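Long-range contacts in mandelate racemase/muconate lactonizing enzyme family protein (Sulfitobacter sp. NAS-14.1, PDB 3T4W), which is of undetermined substrate but probably, like other enolase-superfamily enzymes, abstracts the proton alpha to a substrate carboxylate: residues P134-I139 and T380-A385; K369-V374 and G388-E393. One frame throughout, in Å; residues are numbered along the deposited sequence.

The later part of the chain, in what is by family an enolase-type barrel domain, illustrates how a chain without regular structure can be fastened at successive points. Contact 1 ties 380-385, just past strand 378-380, to the distant turn 134-139; contact 2 ties 388-393, slightly further on, back to 369-374, which precedes that strand. The segments therefore alternate along the chain. The contact centres lie about 14 Å apart, on the same side of the chain's centre and about 20 and 18 Å from it, respectively. They meet where Pro382 CG packs on Ile372 CD1 at 3.6 Å, and both lean on helix 337-349.

Contact 1. Residues P134-I139 and T380-A385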
ATOM      1  N   PRO A 134      19.942 -33.264 -26.846  1.00 16.31           N
ATOM      2  CA  PRO A 134      18.583 -33.166 -26.312  1.00 14.18           C
ATOM      3  C   PRO A 134      18.252 -31.698 -26.085  1.00 17.71           C
ATOM      4  O   PRO A 134      19.168 -30.900 -25.873  1.00 16.86           O
ATOM      5  CB  PRO A 134      18.678 -33.896 -24.967  1.00 14.14           C
ATOM      6  CG  PRO A 134      19.934 -34.712 -25.048  1.00 15.13           C
ATOM      7  CD  PRO A 134      20.863 -33.906 -25.894  1.00 14.23           C
ATOM      8  N   VAL A 135      16.968 -31.344 -26.128  1.00 15.56           N
ATOM      9  CA  VAL A 135      16.552 -29.953 -25.979  1.00 14.62           C
ATOM     10  C   VAL A 135      17.055 -29.302 -24.688  1.00 12.31           C
ATOM     11  O   VAL A 135      17.526 -28.163 -24.703  1.00 12.75           O
ATOM     12  CB  VAL A 135      15.017 -29.806 -26.092  1.00 13.47           C
ATOM     13  CG1 VAL A 135      14.569 -28.408 -25.681  1.00  9.82           C
ATOM     14  CG2 VAL A 135      14.581 -30.108 -27.504  1.00 13.47           C
ATOM     15  N   TYR A 136      16.967 -30.017 -23.573  1.00 12.34           N
ATOM     16  CA  TYR A 136      17.362 -29.427 -22.300  1.00 12.33           C
ATOM     17  C   TYR A 136      18.821 -29.002 -22.318  1.00 12.82           C
ATOM     18  O   TYR A 136      19.199 -28.054 -21.639  1.00 14.01           O
ATOM     19  CB  TYR A 136      17.068 -30.356 -21.119  1.00 12.65           C
ATOM     20  CG  TYR A 136      17.791 -31.682 -21.146  1.00 13.99           C
ATOM     21  CD1 TYR A 136      19.136 -31.775 -20.811  1.00 13.15           C
ATOM     22  CD2 TYR A 136      17.118 -32.847 -21.478  1.00 13.87           C
ATOM     23  CE1 TYR A 136      19.790 -32.988 -20.833  1.00 12.98           C
ATOM     24  CE2 TYR A 136      17.764 -34.062 -21.495  1.00 15.32           C
ATOM     25  CZ  TYR A 136      19.096 -34.126 -21.177  1.00 13.06           C
ATOM     26  OH  TYR A 136      19.725 -35.341 -21.194  1.00 11.79           O
ATOM     27  N   ALA A 137      19.632 -29.682 -23.121  1.00 13.18           N
ATOM     28  CA  ALA A 137      21.048 -29.354 -23.213  1.00 14.78           C
ATOM     29  C   ALA A 137      21.272 -28.000 -23.884  1.00 14.61           C
ATOM     30  O   ALA A 137      22.336 -27.393 -23.747  1.00 17.20           O
ATOM     31  CB  ALA A 137      21.801 -30.453 -23.955  1.00 14.20           C
ATOM     32  N   LEU A 138      20.266 -27.530 -24.607  1.00 12.75           N
ATOM     33  CA  LEU A 138      20.388 -26.281 -25.349  1.00 13.99           C
ATOM     34  C   LEU A 138      19.826 -25.124 -24.540  1.00 13.37           C
ATOM     35  O   LEU A 138      20.038 -23.962 -24.873  1.00 13.34           O
ATOM     36  CB  LEU A 138      19.672 -26.394 -26.702  1.00 13.65           C
ATOM     37  CG  LEU A 138      20.137 -27.568 -27.582  1.00 14.96           C
ATOM     38  CD1 LEU A 138      19.273 -27.722 -28.830  1.00 17.17           C
ATOM     39  CD2 LEU A 138      21.603 -27.415 -27.967  1.00 14.55           C
ATOM     40  N   ILE A 139      19.125 -25.457 -23.461  1.00 14.31           N
ATOM     41  CA  ILE A 139      18.461 -24.458 -22.639  1.00 12.53           C
ATOM     42  C   ILE A 139      18.915 -24.474 -21.163  1.00 13.72           C
ATOM     43  O   ILE A 139      18.104 -24.381 -20.244  1.00 14.73           O
ATOM     44  CB  ILE A 139      16.918 -24.588 -22.751  1.00 16.10           C
ATOM     45  CG1 ILE A 139      16.438 -25.956 -22.261  1.00 15.23           C
ATOM     46  CG2 ILE A 139      16.458 -24.389 -24.197  1.00 13.56           C
ATOM     47  CD1 ILE A 139      14.927 -26.149 -22.397  1.00 13.80           C
ATOM     48  N   THR A 380      13.156 -39.934 -16.541  1.00 17.17           N
ATOM     49  CA  THR A 380      14.585 -39.727 -16.736  1.00 16.02           C
ATOM     50  C   THR A 380      14.826 -38.791 -17.915  1.00 16.50           C
ATOM     51  O   THR A 380      14.134 -38.880 -18.929  1.00 18.66           O
ATOM     52  CB  THR A 380      15.303 -41.067 -16.981  1.00 18.04           C
ATOM     53  OG1 THR A 380      15.037 -41.954 -15.887  1.00 18.09           O
ATOM     54  CG2 THR A 380      16.802 -40.861 -17.107  1.00 14.04           C
ATOM     55  N   ALA A 381      15.795 -37.889 -17.775  1.00 13.60           N
ATOM     56  CA  ALA A 381      16.086 -36.918 -18.826  1.00 13.89           C
ATOM     57  C   ALA A 381      16.389 -37.643 -20.127  1.00 17.30           C
ATOM     58  O   ALA A 381      17.311 -38.455 -20.187  1.00 17.73           O
ATOM     59  CB  ALA A 381      17.258 -36.035 -18.431  1.00 14.09           C
ATOM     60  N   PRO A 382      15.609 -37.358 -21.176  1.00 15.13           N
ATOM     61  CA  PRO A 382      15.804 -38.090 -22.428  1.00 16.09           C
ATOM     62  C   PRO A 382      17.233 -37.911 -22.922  1.00 16.93           C
ATOM     63  O   PRO A 382      17.907 -36.965 -22.517  1.00 16.03           O
ATOM     64  CB  PRO A 382      14.800 -37.433 -23.383  1.00 15.28           C
ATOM     65  CG  PRO A 382      13.762 -36.824 -22.491  1.00 15.16           C
ATOM     66  CD  PRO A 382      14.515 -36.378 -21.266  1.00 15.61           C
ATOM     67  N   THR A 383      17.681 -38.814 -23.788  1.00 17.76           N
ATOM     68  CA  THR A 383      19.071 -38.846 -24.227  1.00 17.06           C
ATOM     69  C   THR A 383      19.248 -38.535 -25.714  1.00 16.18           C
ATOM     70  O   THR A 383      20.248 -37.931 -26.117  1.00 16.77           O
ATOM     71  CB  THR A 383      19.689 -40.207 -23.913  1.00 15.18           C
ATOM     72  OG1 THR A 383      20.170 -40.198 -22.565  1.00 16.97           O
ATOM     73  CG2 THR A 383      20.832 -40.501 -24.852  1.00 16.73           C
ATOM     74  N   ALA A 384      18.273 -38.946 -26.520  1.00 12.96           N
ATOM     75  CA  ALA A 384      18.316 -38.746 -27.963  1.00 14.88           C
ATOM     76  C   ALA A 384      18.188 -37.274 -28.338  1.00 15.91           C
ATOM     77  O   ALA A 384      17.821 -36.441 -27.508  1.00 16.67           O
ATOM     78  CB  ALA A 384      17.225 -39.562 -28.642  1.00 15.55           C
ATOM     79  N   ALA A 385      18.492 -36.963 -29.595  1.00 15.38           N
ATOM     80  CA  ALA A 385      18.465 -35.583 -30.075  1.00 17.58           C
ATOM     81  C   ALA A 385      17.059 -34.990 -30.045  1.00 15.78           C
ATOM     82  O   ALA A 385      16.068 -35.716 -29.996  1.00 14.60           O
ATOM     83  CB  ALA A 385      19.045 -35.493 -31.480  1.00 16.87           C
TER
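The Tyr136 ring meets the carbonyl oxygen of Pro382 at its edge, near the ring plane, while Pro134 CB from its own segment lies 3.6 Å above the plane on one face, offset toward the rim. The ring points its hydroxyl at that carbonyl: Tyr136 OH donates to Pro382 O at 2.8 Å, with a C=O...O angle of 165°. A chi1 of 61° places the ring between the backbone N and the carbonyl carbon of Tyr136 and lets it reach across. Ala381 CB approaches the ring obliquely, 3.7 Å from Tyr136 CE2, and Pro382 CD is 4.0 Å from the same carbon. Pro134 faces a run of backbone carbonyls: its CG comes 3.4 Å from Thr383 O, and its CA makes a CA-H...O contact with Ala384 O at 3.6 Å.

Backbone hydrogen bonds between Val135 and Gly386 and between Ala381 and Glu145 extend the join. The contact joins the chain leaving strand 378-380 to the turn between helix 110-130 and strand 146-152. Helix 337-349 lies alongside: its His345 touches Pro134 and Pro382, meets the Tyr136 ring with planes about 25° apart, and is hydrogen-bonded to Tyr136 N through ND1.

Contact 2. Residues K369-V374 and G388-E393; sequences KSTIKV and GLEVDE
A Schellman motif, in which Lys369 with its positive phi ends helix 362-367, faces the start of helix 393-398, where Asp392 is the N-cap. A backbone hydrogen bond between Asp392 and Leu367 sets the two helix ends side by side, and Lys369 NZ lies 3.8 Å from Asp392 CB. The two segments run roughly opposite ways, their directions 153° apart.

Lys369 crosses Glu390 at about a right angle. Its CD rests 3.6 Å from Glu390 OE2, but the bend at chi4 (67°) turns NZ toward the backbone at Val391 and Asp392, which leaves a long salt bridge to Glu390 OE2, 4.0 Å from NZ. The carboxylate of Asp392 is also near this ammonium group, beyond salt-bridge distance, and may add to the negative potential around it. Asp392 OD1 is committed to capping, accepting from Leu395 N in helix 393-398.

Further along, the Thr371 hydroxyl donates to Ile368 O and accepts a weak bond from Glu390 N, 3.5 Å from OG1. With OG1 set between the backbone N and the carbonyl carbon (chi1 53°), this oxygen also lies 3.4 Å from Leu389 CD2, while the methyl CG2 of Thr371 lies against Glu390, 3.7 Å from its CB. Beyond the threonine the contact turns apolar: Ile372 CD1 touches Leu389 CD2 at 3.5 Å, the two side chains meeting at a slant, and both rest on Ala341 of helix 337-349.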
ATOM      1  N   LYS A 369       6.145 -44.219 -29.932  1.00 16.67           N
ATOM      2  CA  LYS A 369       6.815 -45.514 -29.831  1.00 20.05           C
ATOM      3  C   LYS A 369       7.556 -45.714 -28.506  1.00 19.03           C
ATOM      4  O   LYS A 369       8.664 -46.254 -28.480  1.00 24.27           O
ATOM      5  CB  LYS A 369       7.781 -45.721 -31.001  1.00 17.85           C
ATOM      6  CG  LYS A 369       7.146 -45.635 -32.366  1.00 20.03           C
ATOM      7  CD  LYS A 369       8.148 -46.048 -33.435  1.00 27.22           C
ATOM      8  CE  LYS A 369       7.600 -45.844 -34.837  1.00 24.08           C
ATOM      9  NZ  LYS A 369       7.418 -44.396 -35.113  1.00 26.33           N
ATOM     10  N   SER A 370       6.949 -45.266 -27.416  1.00 18.00           N
ATOM     11  CA  SER A 370       7.500 -45.477 -26.077  1.00 22.34           C
ATOM     12  C   SER A 370       8.890 -44.865 -25.849  1.00 19.03           C
ATOM     13  O   SER A 370       9.620 -45.315 -24.973  1.00 20.18           O
ATOM     14  CB  SER A 370       7.538 -46.973 -25.755  1.00 22.38           C
ATOM     15  OG  SER A 370       6.298 -47.583 -26.061  1.00 21.54           O
ATOM     16  N   THR A 371       9.247 -43.840 -26.619  1.00 16.79           N
ATOM     17  CA  THR A 371      10.588 -43.262 -26.527  1.00 17.38           C
ATOM     18  C   THR A 371      10.833 -42.517 -25.219  1.00 19.14           C
ATOM     19  O   THR A 371      11.961 -42.457 -24.730  1.00 16.36           O
ATOM     20  CB  THR A 371      10.905 -42.339 -27.715  1.00 17.23           C
ATOM     21  OG1 THR A 371       9.867 -41.362 -27.863  1.00 15.67           O
ATOM     22  CG2 THR A 371      11.032 -43.159 -28.998  1.00 17.42           C
ATOM     23  N   ILE A 372       9.775 -41.940 -24.661  1.00 17.57           N
ATOM     24  CA  ILE A 372       9.851 -41.356 -23.335  1.00 16.67           C
ATOM     25  C   ILE A 372       8.790 -42.011 -22.464  1.00 19.87           C
ATOM     26  O   ILE A 372       7.647 -42.168 -22.886  1.00 22.04           O
ATOM     27  CB  ILE A 372       9.630 -39.843 -23.377  1.00 17.18           C
ATOM     28  CG1 ILE A 372      10.637 -39.183 -24.324  1.00 14.07           C
ATOM     29  CG2 ILE A 372       9.758 -39.260 -21.995  1.00 16.30           C
ATOM     30  CD1 ILE A 372      10.666 -37.672 -24.224  1.00 14.24           C
ATOM     31  N   LYS A 373       9.164 -42.417 -21.256  1.00 19.38           N
ATOM     32  CA  LYS A 373       8.224 -43.118 -20.395  1.00 18.01           C
ATOM     33  C   LYS A 373       8.403 -42.744 -18.926  1.00 19.84           C
ATOM     34  O   LYS A 373       9.500 -42.383 -18.493  1.00 20.05           O
ATOM     35  CB  LYS A 373       8.359 -44.635 -20.579  1.00 20.49           C
ATOM     36  CG  LYS A 373       9.647 -45.211 -19.998  1.00 29.10           C
ATOM     37  CD  LYS A 373       9.831 -46.691 -20.334  1.00 27.13           C
ATOM     38  CE  LYS A 373      10.090 -46.885 -21.816  1.00 31.20           C
ATOM     39  NZ  LYS A 373      10.286 -48.316 -22.176  1.00 42.94           N
ATOM     40  N   VAL A 374       7.309 -42.814 -18.174  1.00 20.44           N
ATOM     41  CA  VAL A 374       7.352 -42.675 -16.726  1.00 20.54           C
ATOM     42  C   VAL A 374       7.794 -44.016 -16.164  1.00 18.59           C
ATOM     43  O   VAL A 374       7.355 -45.059 -16.641  1.00 19.86           O
ATOM     44  CB  VAL A 374       5.967 -42.310 -16.139  1.00 18.16           C
ATOM     45  CG1 VAL A 374       6.051 -42.162 -14.623  1.00 18.22           C
ATOM     46  CG2 VAL A 374       5.431 -41.037 -16.769  1.00 14.51           C
ATOM     47  N   GLY A 388      13.597 -36.076 -28.438  1.00 14.88           N
ATOM     48  CA  GLY A 388      13.936 -37.449 -28.108  1.00 13.48           C
ATOM     49  C   GLY A 388      12.824 -38.417 -28.463  1.00 15.56           C
ATOM     50  O   GLY A 388      12.719 -39.497 -27.882  1.00 18.19           O
ATOM     51  N   LEU A 389      12.000 -38.035 -29.432  1.00 15.03           N
ATOM     52  CA  LEU A 389      10.824 -38.816 -29.790  1.00 16.14           C
ATOM     53  C   LEU A 389      10.903 -39.505 -31.144  1.00 16.80           C
ATOM     54  O   LEU A 389      11.523 -39.003 -32.080  1.00 17.77           O
ATOM     55  CB  LEU A 389       9.598 -37.912 -29.809  1.00 13.95           C
ATOM     56  CG  LEU A 389       9.344 -37.108 -28.547  1.00 13.15           C
ATOM     57  CD1 LEU A 389       8.100 -36.253 -28.751  1.00 10.38           C
ATOM     58  CD2 LEU A 389       9.191 -38.053 -27.372  1.00 11.75           C
ATOM     59  N   GLU A 390      10.253 -40.660 -31.235  1.00 15.89           N
ATOM     60  CA  GLU A 390       9.873 -41.225 -32.521  1.00 18.85           C
ATOM     61  C   GLU A 390       8.365 -41.076 -32.652  1.00 19.10           C
ATOM     62  O   GLU A 390       7.605 -41.909 -32.144  1.00 19.07           O
ATOM     63  CB  GLU A 390      10.239 -42.705 -32.608  1.00 20.23           C
ATOM     64  CG  GLU A 390      11.668 -43.008 -33.034  1.00 24.56           C
ATOM     65  CD  GLU A 390      11.825 -44.458 -33.478  1.00 40.00           C
ATOM     66  OE1 GLU A 390      12.430 -45.249 -32.719  1.00 39.04           O
ATOM     67  OE2 GLU A 390      11.322 -44.813 -34.573  1.00 37.61           O
ATOM     68  N   VAL A 391       7.924 -40.010 -33.306  1.00 15.66           N
ATOM     69  CA  VAL A 391       6.494 -39.820 -33.523  1.00 17.52           C
ATOM     70  C   VAL A 391       5.988 -40.818 -34.567  1.00 16.55           C
ATOM     71  O   VAL A 391       6.622 -41.029 -35.605  1.00 17.65           O
ATOM     72  CB  VAL A 391       6.170 -38.374 -33.960  1.00 17.88           C
ATOM     73  CG1 VAL A 391       4.672 -38.132 -33.927  1.00 15.87           C
ATOM     74  CG2 VAL A 391       6.866 -37.389 -33.054  1.00 16.94           C
ATOM     75  N   ASP A 392       4.858 -41.451 -34.281  1.00 17.91           N
ATOM     76  CA  ASP A 392       4.273 -42.402 -35.223  1.00 19.71           C
ATOM     77  C   ASP A 392       3.195 -41.722 -36.050  1.00 15.55           C
ATOM     78  O   ASP A 392       2.007 -41.803 -35.739  1.00 16.13           O
ATOM     79  CB  ASP A 392       3.704 -43.615 -34.491  1.00 19.04           C
ATOM     80  CG  ASP A 392       3.224 -44.706 -35.440  1.00 19.09           C
ATOM     81  OD1 ASP A 392       2.987 -44.415 -36.633  1.00 15.98           O
ATOM     82  OD2 ASP A 392       3.071 -45.859 -34.978  1.00 18.68           O
ATOM     83  N   GLU A 393       3.619 -41.055 -37.113  1.00 13.36           N
ATOM     84  CA  GLU A 393       2.702 -40.283 -37.933  1.00 17.41           C
ATOM     85  C   GLU A 393       1.555 -41.109 -38.500  1.00 17.71           C
ATOM     86  O   GLU A 393       0.405 -40.682 -38.470  1.00 18.10           O
ATOM     87  CB  GLU A 393       3.445 -39.596 -39.069  1.00 16.66           C
ATOM     88  CG  GLU A 393       2.526 -38.821 -39.988  1.00 15.10           C
ATOM     89  CD  GLU A 393       3.294 -37.968 -40.960  1.00 15.77           C
ATOM     90  OE1 GLU A 393       4.534 -37.884 -40.817  1.00 17.71           O
ATOM     91  OE2 GLU A 393       2.662 -37.382 -41.861  1.00 15.34           O
TER